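Local coordinates for 2,3-dihydroxy-2,3-dihydrophenylpropionate dehydrogenase (Pseudomonas sp. MC1, PDB 5XTF), which catalyses the NAD(+)-dependent oxidation of naphthalene cis-dihydrodiol to 1,2-dihydroxynaphthalene in the breakdown of aromatic hydrocarbons, at residues M156-S161 with A178-V183. Residues are numbered along the deposited sequence; the frame is centred on the assembly and turned at random.
Sequences MTASVS and AVLGMV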
loop_
_atom_site.group_PDB
_atom_site.type_symbol
_atom_site.label_atom_id
_atom_site.label_comp_id
_atom_site.label_asym_id
_atom_site.label_seq_id
_atom_site.Cartn_x
_atom_site.Cartn_y
_atom_site.Cartn_z
ATOM N N MET B 156 -8.991 -16.294 3.017
ATOM C CA MET B 156 -8.065 -16.410 4.122
ATOM C C MET B 156 -8.348 -15.328 5.149
ATOM O O MET B 156 -8.757 -14.211 4.813
ATOM C CB MET B 156 -6.614 -16.296 3.652
ATOM C CG MET B 156 -6.116 -17.492 2.854
ATOM S SD MET B 156 -4.519 -17.176 2.070
ATOM C CE MET B 156 -5.007 -16.600 0.453
ATOM N N THR B 157 -8.135 -15.665 6.405
ATOM C CA THR B 157 -8.143 -14.670 7.463
ATOM C C THR B 157 -6.742 -14.060 7.547
ATOM O O THR B 157 -5.762 -14.754 7.859
ATOM C CB THR B 157 -8.570 -15.299 8.792
ATOM O OG1 THR B 157 -9.936 -15.741 8.709
ATOM C CG2 THR B 157 -8.422 -14.311 9.932
ATOM N N ALA B 158 -6.643 -12.777 7.212
ATOM C CA ALA B 158 -5.435 -11.999 7.440
ATOM C C ALA B 158 -5.556 -11.366 8.817
ATOM O O ALA B 158 -5.902 -12.063 9.775
ATOM C CB ALA B 158 -5.246 -10.954 6.340
ATOM N N SER B 159 -5.323 -10.057 8.930
ATOM C CA SER B 159 -5.311 -9.378 10.226
ATOM C C SER B 159 -5.075 -7.883 10.007
ATOM O O SER B 159 -4.562 -7.466 8.961
ATOM C CB SER B 159 -4.225 -9.974 11.143
ATOM O OG SER B 159 -4.118 -9.291 12.373
ATOM N N VAL B 160 -5.453 -7.073 11.003
ATOM C CA VAL B 160 -5.034 -5.671 10.967
ATOM C C VAL B 160 -3.520 -5.595 11.029
ATOM O O VAL B 160 -2.911 -4.643 10.518
ATOM C CB VAL B 160 -5.684 -4.846 12.102
ATOM C CG1 VAL B 160 -5.178 -5.291 13.458
ATOM C CG2 VAL B 160 -5.416 -3.347 11.903
ATOM N N SER B 161 -2.886 -6.601 11.637
ATOM C CA SER B 161 -1.436 -6.725 11.659
ATOM C C SER B 161 -0.843 -6.959 10.276
ATOM O O SER B 161 0.382 -6.866 10.121
ATOM C CB SER B 161 -1.028 -7.865 12.592
ATOM O OG SER B 161 -1.242 -7.525 13.958
ATOM N N ALA B 178 2.827 -12.038 5.334
ATOM C CA ALA B 178 2.960 -13.135 4.383
ATOM C C ALA B 178 1.597 -13.550 3.818
ATOM O O ALA B 178 1.485 -13.860 2.627
ATOM C CB ALA B 178 3.681 -14.314 5.040
ATOM N N VAL B 179 0.538 -13.517 4.640
ATOM C CA VAL B 179 -0.792 -13.878 4.132
ATOM C C VAL B 179 -1.223 -12.925 3.016
ATOM O O VAL B 179 -1.722 -13.362 1.971
ATOM C CB VAL B 179 -1.835 -13.930 5.272
ATOM C CG1 VAL B 179 -3.176 -14.295 4.723
ATOM C CG2 VAL B 179 -1.415 -14.957 6.343
ATOM N N LEU B 180 -0.996 -11.618 3.192
ATOM C CA LEU B 180 -1.223 -10.677 2.096
ATOM C C LEU B 180 -0.493 -11.102 0.843
ATOM O O LEU B 180 -1.011 -10.947 -0.267
ATOM C CB LEU B 180 -0.755 -9.278 2.465
ATOM C CG LEU B 180 -1.420 -8.573 3.628
ATOM C CD1 LEU B 180 -0.941 -7.125 3.605
ATOM C CD2 LEU B 180 -2.925 -8.659 3.519
ATOM N N GLY B 181 0.725 -11.620 0.996
ATOM C CA GLY B 181 1.480 -12.047 -0.166
ATOM C C GLY B 181 0.838 -13.233 -0.854
ATOM O O GLY B 181 0.742 -13.269 -2.083
ATOM N N MET B 182 0.383 -14.210 -0.068
ATOM C CA MET B 182 -0.334 -15.361 -0.618
ATOM C C MET B 182 -1.573 -14.940 -1.388
ATOM O O MET B 182 -1.852 -15.480 -2.463
ATOM C CB MET B 182 -0.743 -16.318 0.496
ATOM C CG MET B 182 0.365 -16.839 1.341
ATOM S SD MET B 182 -0.327 -17.887 2.650
ATOM C CE MET B 182 -1.024 -19.246 1.706
ATOM N N VAL B 183 -2.360 -14.016 -0.828
ATOM C CA VAL B 183 -3.587 -13.563 -1.486
ATOM C C VAL B 183 -3.284 -13.039 -2.882
ATOM O O VAL B 183 -3.983 -13.358 -3.848
ATOM C CB VAL B 183 -4.300 -12.489 -0.645
ATOM C CG1 VAL B 183 -5.431 -11.918 -1.432
ATOM C CG2 VAL B 183 -4.810 -13.060 0.656
#
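Met156 reaches from the end of strand 153-157 to helix 170-190 and meets three of its residues at once. Its terminal methyl touches the last of them, with CE 3.6 Å from Val183 CG2, while SD lies 4.1 Å from Met182 CE, the two methionine chains crossing at about a right angle. Closer to the backbone, Met156 CB rests 4.1 Å from Val179 CG1. This reach comes from a chain extended through CG and SD (chi2 169°) and then bent at chi3 (-93°), which turns CE onto Val183. Val179 CG1 also serves the next inward-facing residue, Ala158, whose CB stands 4.2 Å away; the same Ala158 CB also meets Leu180 CD2 at 4.3 Å. No hydrogen bond joins the two segments, and the side chains that meet are all apolar. Shortening Met156 to an alanine removes SD and CE and is likely to cost Val183 CG2 and Met182 CE these contacts, opening a gap between strand and helix.

Tyr136 of helix 118-150 packs against Met156, Val179 and Met182, and its OH hydrogen-bonds to Thr157 O. The CB of Thr157 points away from 178-183, and OG1 hydrogen-bonds to Asn104 OD1 and Tyr250 OH, while Ala158 O is held by Lys176 NZ; Asn104 and Lys176 are both NAD(+)-binding residues, although no cofactor is bound to this chain here. Beyond, Ser159 OG accepts from Ser161 N at 3.0 Å in an ST turn and pairs with Tyr172 OH. Strand 153-157 and helix 170-190 thus pack as the first two elements of a beta-alpha-beta unit, completed by strand 195-201, in the Rossmann fold of short-chain dehydrogenases/reductases.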